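Local coordinates for protein peptidyl tryptophan dihydroxylase (Pseudomonas putida, PDB 7CTQ) that probably uses bound flavin-adenine dinucleotide to dihydroxylate a peptidyl tryptophan, a step essential for making the tryptophylquinone cofactor of quinohemoprotein amine dehydrogenase, at residues 177-181 with 182-186; 204-208 with 209-213. All coordinates share one frame; numbering follows the deposited sequence.

Interaction 1 (177-181 with 182-186)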
ATOM      1  N   GLU A 177      15.520  13.207   8.598  1.00 43.18           N
ATOM      2  CA  GLU A 177      15.615  14.045   9.785  1.00 42.28           C
ATOM      3  C   GLU A 177      14.238  14.584  10.144  1.00 49.85           C
ATOM      4  O   GLU A 177      13.464  15.002   9.273  1.00 41.24           O
ATOM      5  CB  GLU A 177      16.614  15.209   9.624  1.00 50.49           C
ATOM      6  CG  GLU A 177      16.273  16.222   8.548  1.00 49.17           C
ATOM      7  CD  GLU A 177      17.212  17.439   8.532  1.00 57.28           C
ATOM      8  OE1 GLU A 177      17.768  17.823   9.587  1.00 53.19           O
ATOM      9  OE2 GLU A 177      17.386  18.017   7.442  1.00 49.39           O
ATOM     10  N   SER A 178      13.944  14.535  11.437  1.00 41.70           N
ATOM     11  CA  SER A 178      12.769  15.175  11.999  1.00 41.27           C
ATOM     12  C   SER A 178      12.996  16.682  12.072  1.00 45.36           C
ATOM     13  O   SER A 178      14.015  17.146  12.599  1.00 44.36           O
ATOM     14  CB  SER A 178      12.488  14.589  13.384  1.00 36.97           C
ATOM     15  OG  SER A 178      11.919  15.537  14.265  1.00 48.98           O
ATOM     16  N   LEU A 179      12.057  17.441  11.528  1.00 34.99           N
ATOM     17  CA  LEU A 179      12.037  18.890  11.648  1.00 40.27           C
ATOM     18  C   LEU A 179      10.962  19.314  12.646  1.00 46.65           C
ATOM     19  O   LEU A 179      10.179  18.500  13.147  1.00 39.98           O
ATOM     20  CB  LEU A 179      11.811  19.533  10.281  1.00 42.31           C
ATOM     21  CG  LEU A 179      12.577  18.870   9.138  1.00 47.78           C
ATOM     22  CD1 LEU A 179      11.986  19.292   7.815  1.00 51.74           C
ATOM     23  CD2 LEU A 179      14.073  19.228   9.200  1.00 53.98           C
ATOM     24  N   ALA A 180      10.925  20.619  12.925  1.00 44.68           N
ATOM     25  CA  ALA A 180       9.992  21.138  13.918  1.00 55.23           C
ATOM     26  C   ALA A 180       8.539  20.984  13.475  1.00 44.79           C
ATOM     27  O   ALA A 180       7.663  20.758  14.314  1.00 44.00           O
ATOM     28  CB  ALA A 180      10.307  22.607  14.212  1.00 52.82           C
ATOM     29  N   ASP A 181       8.270  21.102  12.174  1.00 36.93           N
ATOM     30  CA  ASP A 181       6.916  21.121  11.627  1.00 33.10           C
ATOM     31  C   ASP A 181       6.792  20.153  10.454  1.00 37.24           C
ATOM     32  O   ASP A 181       5.972  20.346   9.550  1.00 37.10           O
ATOM     33  CB  ASP A 181       6.517  22.540  11.211  1.00 34.38           C
ATOM     34  CG  ASP A 181       7.417  23.108  10.103  1.00 47.72           C
ATOM     35  OD1 ASP A 181       8.568  22.638   9.970  1.00 42.99           O
ATOM     36  OD2 ASP A 181       6.982  24.019   9.368  1.00 43.75           O
ATOM     37  N   GLY A 182       7.619  19.115  10.448  1.00 35.85           N
ATOM     38  CA  GLY A 182       7.602  18.162   9.361  1.00 36.57           C
ATOM     39  C   GLY A 182       8.777  17.221   9.491  1.00 34.58           C
ATOM     40  O   GLY A 182       9.461  17.189  10.514  1.00 37.88           O
ATOM     41  N   TRP A 183       8.995  16.452   8.432  1.00 38.27           N
ATOM     42  CA  TRP A 183      10.178  15.615   8.358  1.00 45.70           C
ATOM     43  C   TRP A 183      10.634  15.586   6.908  1.00 31.43           C
ATOM     44  O   TRP A 183       9.850  15.814   5.982  1.00 36.19           O
ATOM     45  CB  TRP A 183       9.929  14.189   8.915  1.00 34.74           C
ATOM     46  CG  TRP A 183       8.842  13.443   8.217  1.00 41.09           C
ATOM     47  CD1 TRP A 183       7.494  13.488   8.492  1.00 38.61           C
ATOM     48  CD2 TRP A 183       8.998  12.534   7.125  1.00 42.12           C
ATOM     49  NE1 TRP A 183       6.811  12.658   7.630  1.00 35.54           N
ATOM     50  CE2 TRP A 183       7.709  12.056   6.787  1.00 36.47           C
ATOM     51  CE3 TRP A 183      10.102  12.060   6.407  1.00 39.97           C
ATOM     52  CZ2 TRP A 183       7.496  11.149   5.743  1.00 39.62           C
ATOM     53  CZ3 TRP A 183       9.889  11.149   5.384  1.00 38.04           C
ATOM     54  CH2 TRP A 183       8.596  10.706   5.057  1.00 43.59           C
ATOM     55  N   ALA A 184      11.917  15.306   6.719  1.00 36.44           N
ATOM     56  CA  ALA A 184      12.493  15.303   5.384  1.00 43.52           C
ATOM     57  C   ALA A 184      13.180  13.973   5.105  1.00 38.48           C
ATOM     58  O   ALA A 184      13.767  13.359   5.999  1.00 42.24           O
ATOM     59  CB  ALA A 184      13.492  16.468   5.203  1.00 39.70           C
ATOM     60  N   TRP A 185      13.087  13.540   3.854  1.00 36.84           N
ATOM     61  CA  TRP A 185      13.825  12.401   3.337  1.00 39.82           C
ATOM     62  C   TRP A 185      14.690  12.883   2.180  1.00 45.30           C
ATOM     63  O   TRP A 185      14.223  13.650   1.331  1.00 41.43           O
ATOM     64  CB  TRP A 185      12.869  11.314   2.856  1.00 40.33           C
ATOM     65  CG  TRP A 185      13.437  10.376   1.847  1.00 45.73           C
ATOM     66  CD1 TRP A 185      13.171  10.348   0.507  1.00 49.44           C
ATOM     67  CD2 TRP A 185      14.352   9.305   2.098  1.00 41.76           C
ATOM     68  NE1 TRP A 185      13.868   9.328  -0.092  1.00 49.39           N
ATOM     69  CE2 TRP A 185      14.597   8.670   0.863  1.00 43.74           C
ATOM     70  CE3 TRP A 185      14.985   8.820   3.250  1.00 48.49           C
ATOM     71  CZ2 TRP A 185      15.452   7.575   0.744  1.00 55.90           C
ATOM     72  CZ3 TRP A 185      15.837   7.737   3.132  1.00 60.14           C
ATOM     73  CH2 TRP A 185      16.058   7.120   1.888  1.00 59.24           C
ATOM     74  N   MET A 186      15.942  12.426   2.133  1.00 42.56           N
ATOM     75  CA  MET A 186      16.848  12.852   1.072  1.00 50.43           C
ATOM     76  C   MET A 186      17.743  11.699   0.632  1.00 47.96           C
ATOM     77  O   MET A 186      18.086  10.817   1.426  1.00 47.40           O
ATOM     78  CB  MET A 186      17.715  14.042   1.512  1.00 38.15           C
ATOM     79  CG  MET A 186      18.590  13.736   2.704  1.00 46.13           C
ATOM     80  SD  MET A 186      19.254  15.222   3.455  1.00 47.88           S
ATOM     81  CE  MET A 186      18.010  15.593   4.697  1.00 45.95           C
TER

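Interaction 2 (204-208 with 209-213)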
ATOM      1  N   GLY A 204      -1.316  26.626   4.883  1.00 57.66           N
ATOM      2  CA  GLY A 204      -0.408  27.749   5.016  1.00 50.39           C
ATOM      3  C   GLY A 204       0.842  27.697   4.160  1.00 63.05           C
ATOM      4  O   GLY A 204       1.670  28.613   4.252  1.00 58.52           O
ATOM      5  N   LEU A 205       1.020  26.656   3.340  1.00 59.57           N
ATOM      6  CA  LEU A 205       2.114  26.646   2.383  1.00 54.57           C
ATOM      7  C   LEU A 205       1.930  27.786   1.385  1.00 55.34           C
ATOM      8  O   LEU A 205       0.822  28.296   1.207  1.00 50.49           O
ATOM      9  CB  LEU A 205       2.175  25.315   1.635  1.00 43.58           C
ATOM     10  CG  LEU A 205       2.400  24.045   2.449  1.00 57.81           C
ATOM     11  CD1 LEU A 205       2.457  22.843   1.518  1.00 56.24           C
ATOM     12  CD2 LEU A 205       3.661  24.155   3.284  1.00 52.12           C
ATOM     13  N   PRO A 206       3.006  28.206   0.727  1.00 49.33           N
ATOM     14  CA  PRO A 206       2.871  29.191  -0.349  1.00 40.07           C
ATOM     15  C   PRO A 206       2.255  28.557  -1.584  1.00 44.97           C
ATOM     16  O   PRO A 206       2.251  27.336  -1.752  1.00 50.33           O
ATOM     17  CB  PRO A 206       4.316  29.630  -0.626  1.00 47.50           C
ATOM     18  CG  PRO A 206       5.137  29.085   0.507  1.00 51.95           C
ATOM     19  CD  PRO A 206       4.413  27.866   0.989  1.00 51.79           C
ATOM     20  N   GLY A 207       1.737  29.413  -2.463  1.00 48.06           N
ATOM     21  CA  GLY A 207       1.294  28.977  -3.771  1.00 49.49           C
ATOM     22  C   GLY A 207       2.466  28.637  -4.676  1.00 50.57           C
ATOM     23  O   GLY A 207       3.636  28.740  -4.303  1.00 53.76           O
ATOM     24  N   LYS A 208       2.129  28.224  -5.906  1.00 50.78           N
ATOM     25  CA  LYS A 208       3.124  27.786  -6.882  1.00 57.86           C
ATOM     26  C   LYS A 208       4.339  28.705  -6.922  1.00 57.82           C
ATOM     27  O   LYS A 208       5.484  28.250  -6.832  1.00 60.07           O
ATOM     28  CB  LYS A 208       2.490  27.717  -8.275  1.00 64.17           C
ATOM     29  CG  LYS A 208       2.075  26.327  -8.722  1.00 68.21           C
ATOM     30  CD  LYS A 208       1.589  26.336 -10.169  1.00 71.19           C
ATOM     31  CE  LYS A 208       1.009  24.984 -10.567  1.00 75.69           C
ATOM     32  NZ  LYS A 208      -0.122  24.579  -9.687  1.00 61.83           N
ATOM     33  N   ALA A 209       4.095  30.011  -7.027  1.00 51.48           N
ATOM     34  CA  ALA A 209       5.187  30.957  -7.221  1.00 57.08           C
ATOM     35  C   ALA A 209       6.145  30.981  -6.037  1.00 54.14           C
ATOM     36  O   ALA A 209       7.319  31.323  -6.201  1.00 52.69           O
ATOM     37  CB  ALA A 209       4.624  32.355  -7.477  1.00 52.10           C
ATOM     38  N   GLY A 210       5.678  30.627  -4.844  1.00 45.57           N
ATOM     39  CA  GLY A 210       6.533  30.707  -3.676  1.00 47.85           C
ATOM     40  C   GLY A 210       7.246  29.429  -3.276  1.00 44.59           C
ATOM     41  O   GLY A 210       8.057  29.458  -2.343  1.00 43.06           O
ATOM     42  N   LEU A 211       6.981  28.319  -3.980  1.00 46.17           N
ATOM     43  CA  LEU A 211       7.456  27.005  -3.543  1.00 47.55           C
ATOM     44  C   LEU A 211       8.965  26.858  -3.696  1.00 43.46           C
ATOM     45  O   LEU A 211       9.621  26.260  -2.832  1.00 36.51           O
ATOM     46  CB  LEU A 211       6.754  25.901  -4.331  1.00 49.33           C
ATOM     47  CG  LEU A 211       5.282  25.694  -4.000  1.00 60.66           C
ATOM     48  CD1 LEU A 211       4.720  24.550  -4.828  1.00 58.53           C
ATOM     49  CD2 LEU A 211       5.107  25.447  -2.505  1.00 51.81           C
ATOM     50  N   ALA A 212       9.527  27.372  -4.796  1.00 40.03           N
ATOM     51  CA  ALA A 212      10.962  27.235  -5.030  1.00 33.41           C
ATOM     52  C   ALA A 212      11.760  27.893  -3.911  1.00 33.70           C
ATOM     53  O   ALA A 212      12.673  27.279  -3.344  1.00 36.16           O
ATOM     54  CB  ALA A 212      11.334  27.832  -6.386  1.00 31.35           C
ATOM     55  N   ASP A 213      11.414  29.144  -3.568  1.00 32.88           N
ATOM     56  CA  ASP A 213      12.092  29.837  -2.467  1.00 30.07           C
ATOM     57  C   ASP A 213      11.881  29.134  -1.140  1.00 40.34           C
ATOM     58  O   ASP A 213      12.758  29.155  -0.265  1.00 32.54           O
ATOM     59  CB  ASP A 213      11.583  31.267  -2.347  1.00 35.07           C
ATOM     60  CG  ASP A 213      12.157  32.179  -3.413  1.00 40.30           C
ATOM     61  OD1 ASP A 213      13.288  31.931  -3.864  1.00 36.89           O
ATOM     62  OD2 ASP A 213      11.478  33.152  -3.772  1.00 36.49           O
TER
HETATM   63  O   HOH W   1       8.150  28.279  -7.347  1.00 50.84           O

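Interaction 1 (177-181 with 182-186)
L179 lies over the start of the strand that returns antiparallel to its own. Its CB sits 3.3 Å from G182 O. L179 CG comes next and is 4.1 Å from W183 CA. At the tip, L179 CD1 meets A184 CB at 4.1 Å. CG stands beside the backbone N, opposite the carbonyl carbon (chi1 -41°), and this sends the branch across to the partner strand.

The two strands form a tight beta hairpin, turning through A180 and D181. E177 and A184 are a hydrogen-bonded pair. A184 N gives a nearly straight bond of 3.0 Å to E177 O, with an N-H...O angle of 168°. E177 N answers with a bond to A184 O. Closer to the turn, L179 N bonds to G182 O at 2.8 Å but is more bent, at 142°. S178 and W183 form the non-hydrogen-bonded pair between them, with side chains on the face away from L179.

E177 shares the face of L179 and A184. Its OE2 lies 3.7 Å from M186 CE, a van der Waals contact between an acid oxygen and a methyl group. The same OE2 is hydrogen-bonded to S222, and D181 makes a salt bridge to R218. On the other face, the W183 indole comes near the bound flavin, and its NE1 is hydrogen-bonded to Y325. The chemistry is thus divided: backbone bonds and apolar contacts join the strands, while the polar side-chain ends tie the hairpin to its surroundings.

Interaction 2 (204-208 with 209-213)
L211 folds back over the chain that leads into its own helix. L211 CD2 lies 3.5 Å from P206 O and also meets the CD of the proline ring. L211 CG rests 3.5 Å from G207 O. L211 CD1 comes closest to K208, at its CA. The first torsion (chi1 -71°) swings CG away from the carbonyl carbon, and both methyls then reach the residues before A209. P206 reaches the helix on its own account. Its CB is 3.9 Å from G210 CA, and its ring also touches Y214 one turn on. G210 suits this spot, since a CB there would run into P206 CB.

This is the N-terminal start of helix 208-220, entered from the loop after strand 193-201. The first turn is closed by i to i+3 backbone bonds. G210 N binds G207 O at 2.8 Å, with a bent N-H...O angle of 143°. L211 N binds K208 O at 3.2 Å, almost straight at 170°. Both donors lie well above the plane of the carbonyl they use. K208 O has a second partner: a water donates to it at 2.7 Å and accepts from A212 N, so it bridges that carbonyl to an amide four residues on.

V239, on strand 238-243, touches both L211 and A212. With an alanine at L211 the isobutyl group is gone, and the P206 and G207 carbonyls would probably lose their apolar cover, with a gap opening beside V239.

Interaction 1 comes first along the chain and interaction 2 follows, with strand 193-201 between them. Their centres are about 18 Å apart, and their nearest atoms, about 7 Å apart, do not touch. Both lie in the part of the chain related to tryptophan halogenases. The hairpin of 177-186 belongs to the mixed sheet that also holds strand 193-201. That strand pairs with the hairpin's second strand and then leads into the loop and helix start of 204-213. Helix 208-220 runs back to the hairpin's turn. The nearest side-chain atom of W183 is about 6 Å from the flavin, that of L211 about 14 Å. The hairpin thus lies near the cofactor, while the helix start sits at the surface.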